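Local coordinates for protein putative aminooxidase (PDB 2BA9) that isomerises polyunsaturated fatty acids, producing conjugated linoleic acid, with a bound flavin-adenine dinucleotide, and belongs to the flavin-containing amine oxidoreductase family, at residues A[75-80]-A[213-218]; A[143-148]-A[180-185]; A[227-232]-A[248-253]; A[350-353]-A[358-361]. One frame throughout, in Å; residues are numbered along the deposited sequence.

Contact 1. Residues A[75-80]-A[213-218]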
loop_
_atom_site.group_PDB
_atom_site.type_symbol
_atom_site.label_atom_id
_atom_site.label_comp_id
_atom_site.label_asym_id
_atom_site.label_seq_id
_atom_site.Cartn_x
_atom_site.Cartn_y
_atom_site.Cartn_z
ATOM N N ASP A 75 -8.330 -13.014 13.747
ATOM C CA ASP A 75 -8.531 -13.886 14.914
ATOM C C ASP A 75 -9.043 -13.049 16.084
ATOM O O ASP A 75 -9.917 -13.473 16.853
ATOM C CB ASP A 75 -7.235 -14.566 15.370
ATOM C CG ASP A 75 -6.668 -15.544 14.359
ATOM O OD1 ASP A 75 -7.385 -15.995 13.436
ATOM O OD2 ASP A 75 -5.471 -15.868 14.511
ATOM N N ARG A 76 -8.467 -11.860 16.216
ATOM C CA ARG A 76 -8.818 -10.937 17.296
ATOM C C ARG A 76 -10.211 -10.322 17.127
ATOM O O ARG A 76 -10.927 -10.096 18.110
ATOM C CB ARG A 76 -7.765 -9.832 17.377
ATOM C CG ARG A 76 -7.814 -9.066 18.668
ATOM C CD ARG A 76 -6.756 -8.008 18.735
ATOM N NE ARG A 76 -7.148 -6.996 19.701
ATOM C CZ ARG A 76 -6.634 -6.824 20.914
ATOM N NH1 ARG A 76 -5.630 -7.577 21.365
ATOM N NH2 ARG A 76 -7.133 -5.860 21.680
ATOM N N THR A 77 -10.610 -10.067 15.888
ATOM C CA THR A 77 -11.870 -9.345 15.621
ATOM C C THR A 77 -13.065 -10.262 15.326
ATOM O O THR A 77 -14.222 -9.842 15.447
ATOM C CB THR A 77 -11.716 -8.397 14.426
ATOM O OG1 THR A 77 -11.354 -9.152 13.267
ATOM C CG2 THR A 77 -10.650 -7.322 14.691
ATOM N N GLY A 78 -12.780 -11.498 14.926
ATOM C CA GLY A 78 -13.813 -12.450 14.514
ATOM C C GLY A 78 -14.176 -12.360 13.043
ATOM O O GLY A 78 -15.084 -13.030 12.582
ATOM N N ASP A 79 -13.457 -11.537 12.288
ATOM C CA ASP A 79 -13.767 -11.331 10.882
ATOM C C ASP A 79 -13.304 -12.531 10.070
ATOM O O ASP A 79 -12.391 -13.252 10.474
ATOM C CB ASP A 79 -13.114 -10.047 10.373
ATOM C CG ASP A 79 -13.776 -8.791 10.939
ATOM O OD1 ASP A 79 -14.892 -8.451 10.509
ATOM O OD2 ASP A 79 -13.172 -8.126 11.793
ATOM N N LYS A 80 -13.949 -12.738 8.928
ATOM C CA LYS A 80 -13.654 -13.864 8.054
ATOM C C LYS A 80 -13.436 -13.350 6.652
ATOM O O LYS A 80 -13.986 -12.318 6.261
ATOM C CB LYS A 80 -14.821 -14.870 8.022
ATOM C CG LYS A 80 -15.417 -15.236 9.371
ATOM C CD LYS A 80 -14.461 -16.064 10.208
ATOM C CE LYS A 80 -15.107 -16.546 11.497
ATOM N NZ LYS A 80 -14.124 -17.293 12.349
ATOM N N ASN A 213 -10.158 -1.716 15.932
ATOM C CA ASN A 213 -10.257 -0.500 16.728
ATOM C C ASN A 213 -11.167 -0.719 17.921
ATOM O O ASN A 213 -10.792 -0.433 19.055
ATOM C CB ASN A 213 -10.795 0.651 15.853
ATOM C CG ASN A 213 -10.728 2.017 16.539
ATOM O OD1 ASN A 213 -9.673 2.420 17.022
ATOM N ND2 ASN A 213 -11.852 2.747 16.544
ATOM N N ALA A 214 -12.358 -1.262 17.660
ATOM C CA ALA A 214 -13.305 -1.608 18.712
ATOM C C ALA A 214 -12.709 -2.545 19.770
ATOM O O ALA A 214 -12.949 -2.365 20.945
ATOM C CB ALA A 214 -14.573 -2.213 18.114
ATOM N N THR A 215 -11.909 -3.522 19.361
ATOM C CA THR A 215 -11.333 -4.483 20.324
ATOM C C THR A 215 -10.200 -3.902 21.183
ATOM O O THR A 215 -9.809 -4.504 22.189
ATOM C CB THR A 215 -10.788 -5.741 19.614
ATOM O OG1 THR A 215 -9.631 -5.386 18.857
ATOM C CG2 THR A 215 -11.840 -6.354 18.697
ATOM N N LEU A 216 -9.651 -2.762 20.771
ATOM C CA LEU A 216 -8.563 -2.103 21.500
ATOM C C LEU A 216 -9.020 -1.556 22.851
ATOM O O LEU A 216 -10.141 -1.056 22.984
ATOM C CB LEU A 216 -7.992 -0.923 20.692
ATOM C CG LEU A 216 -7.348 -1.259 19.350
ATOM C CD1 LEU A 216 -6.759 -0.009 18.714
ATOM C CD2 LEU A 216 -6.290 -2.370 19.527
ATOM N N GLU A 217 -8.113 -1.638 23.824
ATOM C CA GLU A 217 -8.261 -1.022 25.137
ATOM C C GLU A 217 -8.473 0.489 24.974
ATOM O O GLU A 217 -9.307 1.070 25.661
ATOM C CB GLU A 217 -7.004 -1.318 25.991
ATOM C CG GLU A 217 -7.100 -1.008 27.486
ATOM C CD GLU A 217 -5.790 -1.308 28.233
ATOM O OE1 GLU A 217 -5.058 -2.237 27.831
ATOM O OE2 GLU A 217 -5.494 -0.617 29.231
ATOM N N HIS A 218 -7.733 1.107 24.049
ATOM C CA HIS A 218 -7.916 2.522 23.720
ATOM C C HIS A 218 -8.112 2.720 22.210
ATOM O O HIS A 218 -7.145 2.892 21.460
ATOM C CB HIS A 218 -6.725 3.360 24.206
ATOM C CG HIS A 218 -6.362 3.124 25.635
ATOM N ND1 HIS A 218 -6.971 3.787 26.677
ATOM C CD2 HIS A 218 -5.446 2.299 26.195
ATOM C CE1 HIS A 218 -6.452 3.373 27.820
ATOM N NE2 HIS A 218 -5.524 2.472 27.556
#
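Helix 68-77 and helix 204-215 come together where Thr77 is nearest to Thr215, their CA atoms 6.8 Å apart. Arg76 does most of the bridging. With CG anti to the backbone N (chi1 -164°) and the chain extended as far as NE, its guanidinium is carried across to Thr215. There NE donates a nearly straight bond, 169° at the hydrogen, to Thr215 OG1 at 3.1 Å, and the hydroxyl lies in the guanidinium plane. NH2 reaches the backbone O of Thr215 at 3.0 Å, a weak and bent bond made from the edge of the same flat group. Two neighbouring N-H groups thus grip one residue by its side chain and its carbonyl, which restricts rotation of the guanidinium. Beside these two bonds, Thr77 CG2 touches Thr215 CG2 at 4.3 Å. Thr77 OG1 turns instead to its own segment and gives its proton to Asp79 OD2 at 2.6 Å, bridging the turn at Gly78, the first residue to leave the helix. Thr215 OG1 is also bonded to Leu212 O, as in many helical threonines. Glu26 of helix 16-28 makes a salt bridge to Arg76 and also accepts a bond from Glu217 N, so it touches both segments, while Leu216 packs on Tyr33 and Ile35 of strand 33-36.

Contact 2. Residues A[143-148]-A[180-185]. With NA (sodium ion), chain B.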
loop_
_atom_site.group_PDB
_atom_site.type_symbol
_atom_site.label_atom_id
_atom_site.label_comp_id
_atom_site.label_asym_id
_atom_site.label_seq_id
_atom_site.Cartn_x
_atom_site.Cartn_y
_atom_site.Cartn_z
ATOM N N LEU A 143 18.442 -1.774 -7.344
ATOM C CA LEU A 143 18.239 -1.286 -8.700
ATOM C C LEU A 143 16.750 -1.252 -9.059
ATOM O O LEU A 143 15.967 -2.005 -8.491
ATOM C CB LEU A 143 18.945 -2.209 -9.695
ATOM C CG LEU A 143 20.463 -2.188 -9.708
ATOM C CD1 LEU A 143 21.056 -3.335 -10.574
ATOM C CD2 LEU A 143 20.921 -0.797 -10.197
ATOM N N PRO A 144 16.359 -0.392 -10.035
ATOM C CA PRO A 144 14.983 -0.486 -10.530
ATOM C C PRO A 144 14.685 -1.916 -11.007
ATOM O O PRO A 144 15.592 -2.616 -11.500
ATOM C CB PRO A 144 14.939 0.528 -11.674
ATOM C CG PRO A 144 16.069 1.473 -11.414
ATOM C CD PRO A 144 17.121 0.668 -10.722
ATOM N N PHE A 145 13.433 -2.349 -10.830
ATOM C CA PHE A 145 13.057 -3.748 -11.074
ATOM C C PHE A 145 13.477 -4.287 -12.435
ATOM O O PHE A 145 13.960 -5.414 -12.506
ATOM C CB PHE A 145 11.557 -3.959 -10.866
ATOM C CG PHE A 145 11.143 -5.422 -10.753
ATOM C CD1 PHE A 145 11.637 -6.222 -9.743
ATOM C CD2 PHE A 145 10.202 -5.964 -11.626
ATOM C CE1 PHE A 145 11.254 -7.561 -9.632
ATOM C CE2 PHE A 145 9.803 -7.297 -11.514
ATOM C CZ PHE A 145 10.330 -8.089 -10.514
ATOM N N ASP A 146 13.309 -3.497 -13.498
ATOM C CA ASP A 146 13.687 -3.954 -14.844
ATOM C C ASP A 146 15.184 -4.154 -14.964
ATOM O O ASP A 146 15.628 -5.081 -15.652
ATOM C CB ASP A 146 13.246 -2.974 -15.941
ATOM C CG ASP A 146 11.771 -3.083 -16.283
ATOM O OD1 ASP A 146 11.192 -4.198 -16.199
ATOM O OD2 ASP A 146 11.196 -2.034 -16.651
ATOM N N GLU A 147 15.955 -3.260 -14.344
ATOM C CA GLU A 147 17.416 -3.373 -14.336
ATOM C C GLU A 147 17.842 -4.632 -13.573
ATOM O O GLU A 147 18.680 -5.399 -14.029
ATOM C CB GLU A 147 18.053 -2.123 -13.722
ATOM C CG GLU A 147 18.023 -0.925 -14.656
ATOM C CD GLU A 147 18.699 0.301 -14.066
ATOM O OE1 GLU A 147 19.776 0.137 -13.428
ATOM O OE2 GLU A 147 18.145 1.416 -14.245
ATOM N N PHE A 148 17.241 -4.837 -12.408
ATOM C CA PHE A 148 17.420 -6.077 -11.648
ATOM C C PHE A 148 17.177 -7.318 -12.522
ATOM O O PHE A 148 18.006 -8.229 -12.564
ATOM C CB PHE A 148 16.492 -6.068 -10.419
ATOM C CG PHE A 148 16.326 -7.415 -9.760
ATOM C CD1 PHE A 148 17.260 -7.878 -8.851
ATOM C CD2 PHE A 148 15.235 -8.220 -10.066
ATOM C CE1 PHE A 148 17.114 -9.133 -8.238
ATOM C CE2 PHE A 148 15.073 -9.469 -9.458
ATOM C CZ PHE A 148 16.018 -9.923 -8.538
ATOM N N TYR A 180 11.278 -3.178 -3.140
ATOM C CA TYR A 180 9.861 -2.961 -2.879
ATOM C C TYR A 180 9.036 -4.048 -3.564
ATOM O O TYR A 180 8.169 -4.655 -2.940
ATOM C CB TYR A 180 9.429 -1.568 -3.351
ATOM C CG TYR A 180 10.112 -0.447 -2.610
ATOM C CD1 TYR A 180 9.863 -0.228 -1.254
ATOM C CD2 TYR A 180 11.004 0.395 -3.260
ATOM C CE1 TYR A 180 10.488 0.799 -0.563
ATOM C CE2 TYR A 180 11.632 1.437 -2.583
ATOM C CZ TYR A 180 11.380 1.635 -1.231
ATOM O OH TYR A 180 12.014 2.679 -0.561
ATOM N N VAL A 181 9.340 -4.318 -4.829
ATOM C CA VAL A 181 8.514 -5.220 -5.642
ATOM C C VAL A 181 8.469 -6.598 -5.000
ATOM O O VAL A 181 7.385 -7.165 -4.816
ATOM C CB VAL A 181 9.046 -5.358 -7.096
ATOM C CG1 VAL A 181 8.179 -6.377 -7.911
ATOM C CG2 VAL A 181 9.128 -3.957 -7.786
ATOM N N LEU A 182 9.658 -7.098 -4.646
ATOM C CA LEU A 182 9.847 -8.477 -4.224
ATOM C C LEU A 182 9.518 -8.738 -2.739
ATOM O O LEU A 182 9.350 -9.897 -2.334
ATOM C CB LEU A 182 11.256 -8.940 -4.605
ATOM C CG LEU A 182 11.437 -9.057 -6.133
ATOM C CD1 LEU A 182 12.903 -9.131 -6.548
ATOM C CD2 LEU A 182 10.659 -10.275 -6.660
ATOM N N LYS A 183 9.400 -7.670 -1.950
ATOM C CA LYS A 183 8.876 -7.749 -0.578
ATOM C C LYS A 183 7.349 -7.866 -0.560
ATOM O O LYS A 183 6.793 -8.526 0.317
ATOM C CB LYS A 183 9.352 -6.559 0.279
ATOM C CG LYS A 183 10.819 -6.689 0.691
ATOM C CD LYS A 183 11.329 -5.537 1.553
ATOM C CE LYS A 183 12.831 -5.636 1.735
ATOM N NZ LYS A 183 13.278 -6.936 2.359
ATOM N N TYR A 184 6.681 -7.229 -1.519
ATOM C CA TYR A 184 5.250 -7.434 -1.775
ATOM C C TYR A 184 5.031 -8.697 -2.607
ATOM O O TYR A 184 4.535 -9.723 -2.100
ATOM C CB TYR A 184 4.667 -6.186 -2.463
ATOM C CG TYR A 184 3.366 -6.352 -3.232
ATOM C CD1 TYR A 184 2.391 -7.266 -2.831
ATOM C CD2 TYR A 184 3.104 -5.564 -4.352
ATOM C CE1 TYR A 184 1.231 -7.415 -3.540
ATOM C CE2 TYR A 184 1.929 -5.692 -5.058
ATOM C CZ TYR A 184 0.989 -6.614 -4.649
ATOM O OH TYR A 184 -0.191 -6.768 -5.339
ATOM N N LEU A 185 5.419 -8.646 -3.872
ATOM C CA LEU A 185 5.298 -9.811 -4.746
ATOM C C LEU A 185 6.523 -10.694 -4.610
ATOM O O LEU A 185 7.338 -10.814 -5.525
ATOM C CB LEU A 185 5.067 -9.396 -6.196
ATOM C CG LEU A 185 3.697 -8.780 -6.509
ATOM C CD1 LEU A 185 3.735 -8.093 -7.860
ATOM C CD2 LEU A 185 2.589 -9.820 -6.487
HETATM NA NA NA B . 6.241 -9.957 2.301
HETATM O O HOH W 1 4.716 -10.524 0.619
HETATM O O HOH W 2 7.978 -8.749 3.455
HETATM O O HOH W 3 7.612 -11.310 1.405
#
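Helix 145-151 packs against helix 178-184 in a buried, wholly apolar helix-helix contact, and the far side of the second helix helps to hold a sodium ion. Phe145 and Val181 face each other at the closest backbone approach, 7.2 Å between CA atoms. CG1 of Val181 sits over the centre of one face of the Phe145 ring, 3.8 Å from the ring centroid and 13° off the ring normal, a CH-pi contact. Both valine branches lie on the same side of the ring plane, CG1 over its centre and CG2 out by CG and CD1. Leu182 comes to the same ring elsewhere: its CG is 3.8 Å from Phe145 CE1, approaching obliquely. Its CD1 branch continues to Phe148, one turn further along, and meets CE2 at 3.6 Å. A trans first torsion in both phenylalanines (chi1 -165° for Phe145) sends their rings from one side of the helix toward the partner. Phe173 and Tyr125 add further rings beside Phe145 and Phe148 respectively, and Trp161 packs on Val181 and Leu182. On the remote side of helix 178-184, the O of Lys183 binds the sodium ion at 2.5 Å. Glu410 OE2 and three waters are the other ligands of the ion. Cohesion between the two helices therefore rests on dispersion and shape fit, whereas on the other side of helix 178-184 one carbonyl, that of Lys183, binds the cation directly and the next, that of Tyr184, through a water.

Contact 3. Residues A[227-232]-A[248-253]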
loop_
_atom_site.group_PDB
_atom_site.type_symbol
_atom_site.label_atom_id
_atom_site.label_comp_id
_atom_site.label_asym_id
_atom_site.label_seq_id
_atom_site.Cartn_x
_atom_site.Cartn_y
_atom_site.Cartn_z
ATOM N N THR A 227 -1.224 20.335 15.399
ATOM C CA THR A 227 -0.601 21.516 14.818
ATOM C C THR A 227 0.887 21.613 15.117
ATOM O O THR A 227 1.615 22.301 14.396
ATOM C CB THR A 227 -1.298 22.778 15.310
ATOM O OG1 THR A 227 -1.160 22.863 16.732
ATOM C CG2 THR A 227 -2.786 22.743 14.933
ATOM N N ARG A 228 1.343 20.923 16.165
ATOM C CA ARG A 228 2.728 21.018 16.606
ATOM C C ARG A 228 3.161 19.799 17.432
ATOM O O ARG A 228 2.434 19.363 18.321
ATOM C CB ARG A 228 2.915 22.308 17.427
ATOM C CG ARG A 228 4.365 22.763 17.591
ATOM C CD ARG A 228 4.462 24.274 17.828
ATOM N NE ARG A 228 3.547 25.029 16.951
ATOM C CZ ARG A 228 2.463 25.713 17.353
ATOM N NH1 ARG A 228 2.122 25.801 18.646
ATOM N NH2 ARG A 228 1.714 26.337 16.441
ATOM N N ILE A 229 4.333 19.249 17.112
ATOM C CA ILE A 229 5.008 18.266 17.968
ATOM C C ILE A 229 6.439 18.731 18.203
ATOM O O ILE A 229 7.181 18.988 17.250
ATOM C CB ILE A 229 5.034 16.838 17.367
ATOM C CG1 ILE A 229 3.607 16.296 17.188
ATOM C CG2 ILE A 229 5.862 15.905 18.251
ATOM C CD1 ILE A 229 3.529 14.915 16.562
ATOM N N THR A 230 6.803 18.854 19.480
ATOM C CA THR A 230 8.160 19.196 19.902
ATOM C C THR A 230 8.665 18.132 20.879
ATOM O O THR A 230 7.888 17.554 21.646
ATOM C CB THR A 230 8.210 20.577 20.569
ATOM O OG1 THR A 230 7.306 20.602 21.684
ATOM C CG2 THR A 230 7.826 21.661 19.573
ATOM N N ARG A 231 9.966 17.877 20.849
ATOM C CA ARG A 231 10.530 16.743 21.569
ATOM C C ARG A 231 11.759 17.150 22.366
ATOM O O ARG A 231 12.883 16.810 22.008
ATOM C CB ARG A 231 10.876 15.620 20.596
ATOM C CG ARG A 231 9.669 14.920 20.027
ATOM C CD ARG A 231 9.999 14.247 18.722
ATOM N NE ARG A 231 10.381 15.209 17.686
ATOM C CZ ARG A 231 11.015 14.897 16.552
ATOM N NH1 ARG A 231 11.311 15.846 15.672
ATOM N NH2 ARG A 231 11.357 13.639 16.289
ATOM N N GLU A 232 11.528 17.848 23.470
ATOM C CA GLU A 232 12.604 18.306 24.333
ATOM C C GLU A 232 12.547 17.613 25.692
ATOM O O GLU A 232 11.552 16.984 26.040
ATOM C CB GLU A 232 12.534 19.824 24.529
ATOM C CG GLU A 232 11.929 20.610 23.377
ATOM C CD GLU A 232 10.457 20.946 23.619
ATOM O OE1 GLU A 232 9.576 20.092 23.343
ATOM O OE2 GLU A 232 10.184 22.069 24.098
ATOM N N ASP A 248 5.620 10.151 26.467
ATOM C CA ASP A 248 6.991 9.682 26.663
ATOM C C ASP A 248 7.592 9.224 25.348
ATOM O O ASP A 248 8.774 9.439 25.093
ATOM C CB ASP A 248 7.012 8.524 27.656
ATOM C CG ASP A 248 6.595 8.946 29.036
ATOM O OD1 ASP A 248 7.191 9.896 29.563
ATOM O OD2 ASP A 248 5.674 8.340 29.602
ATOM N N VAL A 249 6.762 8.589 24.523
ATOM C CA VAL A 249 7.204 7.986 23.266
ATOM C C VAL A 249 6.249 8.363 22.117
ATOM O O VAL A 249 5.029 8.486 22.306
ATOM C CB VAL A 249 7.292 6.456 23.410
ATOM C CG1 VAL A 249 7.876 5.817 22.163
ATOM C CG2 VAL A 249 8.108 6.096 24.620
ATOM N N LEU A 250 6.835 8.583 20.941
ATOM C CA LEU A 250 6.097 8.886 19.722
ATOM C C LEU A 250 6.297 7.795 18.674
ATOM O O LEU A 250 7.425 7.417 18.388
ATOM C CB LEU A 250 6.588 10.216 19.144
ATOM C CG LEU A 250 5.828 10.771 17.938
ATOM C CD1 LEU A 250 4.363 11.012 18.294
ATOM C CD2 LEU A 250 6.501 12.061 17.439
ATOM N N VAL A 251 5.197 7.314 18.091
ATOM C CA VAL A 251 5.241 6.307 17.033
ATOM C C VAL A 251 4.483 6.819 15.804
ATOM O O VAL A 251 3.273 7.050 15.859
ATOM C CB VAL A 251 4.691 4.940 17.515
ATOM C CG1 VAL A 251 4.717 3.909 16.389
ATOM C CG2 VAL A 251 5.512 4.454 18.696
ATOM N N LEU A 252 5.224 7.008 14.711
ATOM C CA LEU A 252 4.715 7.626 13.498
ATOM C C LEU A 252 4.337 6.574 12.494
ATOM O O LEU A 252 5.196 5.813 12.058
ATOM C CB LEU A 252 5.794 8.512 12.861
ATOM C CG LEU A 252 6.357 9.679 13.673
ATOM C CD1 LEU A 252 7.523 10.325 12.917
ATOM C CD2 LEU A 252 5.278 10.704 13.984
ATOM N N THR A 253 3.060 6.542 12.113
ATOM C CA THR A 253 2.589 5.712 10.999
ATOM C C THR A 253 2.032 6.601 9.877
ATOM O O THR A 253 1.303 6.127 9.003
ATOM C CB THR A 253 1.493 4.683 11.446
ATOM O OG1 THR A 253 0.270 5.370 11.748
ATOM C CG2 THR A 253 1.955 3.883 12.642
#
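Ile229 and Leu250 meet end on, methyl to methyl, with Ile229 CG2 4.0 Å from Leu250 CD2. Torsions set each touching branch. In Ile229, CG2 points away from the residue's own N while CG1 is turned back beside it; in Leu250 a trans chi1 (-174°) carries CG outward, and the second torsion (60°) turns CD1 aside and leaves CD2 anti to CA, extended toward the isoleucine. Arg231 approaches the same methyl through the aliphatic part of its chain: its CD is 4.3 Å from Leu250 CD2. One leucine branch therefore meets the isoleucine's CG2 methyl and an arginine methylene. The two backbones stay well apart, the nearest CA atoms, those of Arg231 and Leu250, being 9.2 Å from each other, so the strands are packed through side chains and not paired edge to edge. They belong to different sheets. Strand 249-252 is an inner member of the four-stranded parallel sheet of the Rossmann-like dinucleotide-binding domain, between strands 9-12 and 396-398, whereas strand 226-230 is an outermost strand of a three-stranded antiparallel sheet, with Ile229 also bonded through its backbone to Tyr262 and Asp264; Thr227 and Arg228 form a classic beta bulge opposite His239. Phe259 of helix 256-259 packs on Ile229, Arg231 and Leu250 alike. The guanidinium of Arg231 runs on past the leucine to acidic partners, forming salt bridges from NH1 to Asp264 and Glu269, while NH2 bonds to Thr396 of strand 396-398.

Contact 4. Residues A[350-353]-A[358-361]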
loop_
_atom_site.group_PDB
_atom_site.type_symbol
_atom_site.label_atom_id
_atom_site.label_comp_id
_atom_site.label_asym_id
_atom_site.label_seq_id
_atom_site.Cartn_x
_atom_site.Cartn_y
_atom_site.Cartn_z
ATOM N N ASP A 350 -13.350 8.265 -21.357
ATOM C CA ASP A 350 -12.977 7.853 -22.712
ATOM C C ASP A 350 -12.479 6.409 -22.760
ATOM O O ASP A 350 -12.824 5.667 -23.690
ATOM C CB ASP A 350 -11.909 8.786 -23.315
ATOM C CG ASP A 350 -12.371 10.230 -23.436
ATOM O OD1 ASP A 350 -13.581 10.504 -23.412
ATOM O OD2 ASP A 350 -11.503 11.099 -23.585
ATOM N N ASP A 351 -11.681 6.008 -21.778
ATOM C CA ASP A 351 -11.184 4.610 -21.707
ATOM C C ASP A 351 -12.326 3.596 -21.492
ATOM O O ASP A 351 -12.413 2.597 -22.201
ATOM C CB ASP A 351 -10.115 4.429 -20.613
ATOM C CG ASP A 351 -8.730 4.969 -21.018
ATOM O OD1 ASP A 351 -8.491 5.304 -22.208
ATOM O OD2 ASP A 351 -7.860 5.039 -20.124
ATOM N N MET A 352 -13.206 3.843 -20.526
ATOM C CA MET A 352 -14.320 2.913 -20.287
ATOM C C MET A 352 -15.283 2.786 -21.473
ATOM O O MET A 352 -15.822 1.720 -21.746
ATOM C CB MET A 352 -15.088 3.304 -19.013
ATOM C CG MET A 352 -14.280 3.114 -17.717
ATOM S SD MET A 352 -13.761 1.406 -17.441
ATOM C CE MET A 352 -15.211 0.658 -16.670
ATOM N N GLU A 353 -15.506 3.872 -22.193
ATOM C CA GLU A 353 -16.333 3.785 -23.395
ATOM C C GLU A 353 -15.661 2.910 -24.455
ATOM O O GLU A 353 -16.284 2.031 -25.071
ATOM C CB GLU A 353 -16.611 5.164 -23.947
ATOM C CG GLU A 353 -17.734 5.164 -24.956
ATOM C CD GLU A 353 -17.935 6.518 -25.559
ATOM O OE1 GLU A 353 -17.570 7.511 -24.887
ATOM O OE2 GLU A 353 -18.469 6.586 -26.696
ATOM N N PRO A 358 -19.399 2.034 -20.864
ATOM C CA PRO A 358 -19.447 3.489 -20.693
ATOM C C PRO A 358 -20.025 3.996 -19.347
ATOM O O PRO A 358 -20.982 3.426 -18.815
ATOM C CB PRO A 358 -20.273 3.968 -21.890
ATOM C CG PRO A 358 -20.936 2.760 -22.459
ATOM C CD PRO A 358 -20.171 1.571 -22.029
ATOM N N VAL A 359 -19.423 5.066 -18.822
ATOM C CA VAL A 359 -19.769 5.601 -17.511
ATOM C C VAL A 359 -21.029 6.461 -17.624
ATOM O O VAL A 359 -21.118 7.342 -18.479
ATOM C CB VAL A 359 -18.581 6.426 -16.904
ATOM C CG1 VAL A 359 -18.939 7.033 -15.531
ATOM C CG2 VAL A 359 -17.330 5.563 -16.777
ATOM N N GLU A 360 -22.017 6.191 -16.782
ATOM C CA GLU A 360 -23.146 7.098 -16.631
ATOM C C GLU A 360 -22.874 8.131 -15.558
ATOM O O GLU A 360 -23.343 9.257 -15.659
ATOM C CB GLU A 360 -24.409 6.337 -16.250
ATOM C CG GLU A 360 -24.789 5.299 -17.281
ATOM C CD GLU A 360 -25.969 4.444 -16.856
ATOM O OE1 GLU A 360 -26.100 4.146 -15.641
ATOM O OE2 GLU A 360 -26.760 4.069 -17.750
ATOM N N LYS A 361 -22.156 7.720 -14.513
ATOM C CA LYS A 361 -21.895 8.576 -13.378
ATOM C C LYS A 361 -20.654 8.150 -12.608
ATOM O O LYS A 361 -20.420 6.975 -12.450
ATOM C CB LYS A 361 -23.089 8.522 -12.437
ATOM C CG LYS A 361 -23.192 9.713 -11.523
ATOM C CD LYS A 361 -23.763 10.934 -12.230
ATOM C CE LYS A 361 -25.276 10.810 -12.488
ATOM N NZ LYS A 361 -26.012 10.013 -11.491
#
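Pro358, Met352 and Glu353 carry most of this contact, a helix-to-strand turn in which helix 341-355 reverses into strand 359-373, an outermost strand of the mixed seven-stranded sheet. The chain comes back very close, with 4.1 Å between the CA atoms of Glu353 and Pro358. Pro358 lies against the last part of the helix: its CB meets CG of Glu353 at 4.2 Å, the two side chains crossing at about a right angle. In the glutamate, chi1 of -165° and an extended chain carry the carboxylate past the proline, so that CG does the touching. The backbone O of Met352 is 3.7 Å from Pro358 N, a contact without a hydrogen bond, since that proline nitrogen has no proton to give. On the strand side, Pro358 and Glu360 are bonded through their backbones to Lys289 and Leu287, and Glu360 and Lys361 form a classic beta bulge opposite Leu287. Met352 starts out toward the turn, but its chain bends at chi2 and chi3, and the sulfur leads away. The contact is left to the first two carbons: Val359 CG2 lies 3.9 Å from Met352 CB and 4.0 Å from Met352 CG.

How the contacts relate
From the N terminus, the first loop to be closed is the long one between 75-80 and 213-218, contact 1, which joins two helices. Contact 2 nests inside it, pairing helix 145-151 with helix 178-184; yet the two lie on opposite sides of the chain's centre, their own centres 34 Å apart. Contact 3 follows in series, strand 226-230 coming soon after helix 204-215, and links an antiparallel sheet to the parallel dinucleotide-binding sheet. Contact 4 comes last, a short closure joining helix 341-355 to the edge of the mixed sheet, about 46 Å from contact 3 between centres. No two contacts cross or touch.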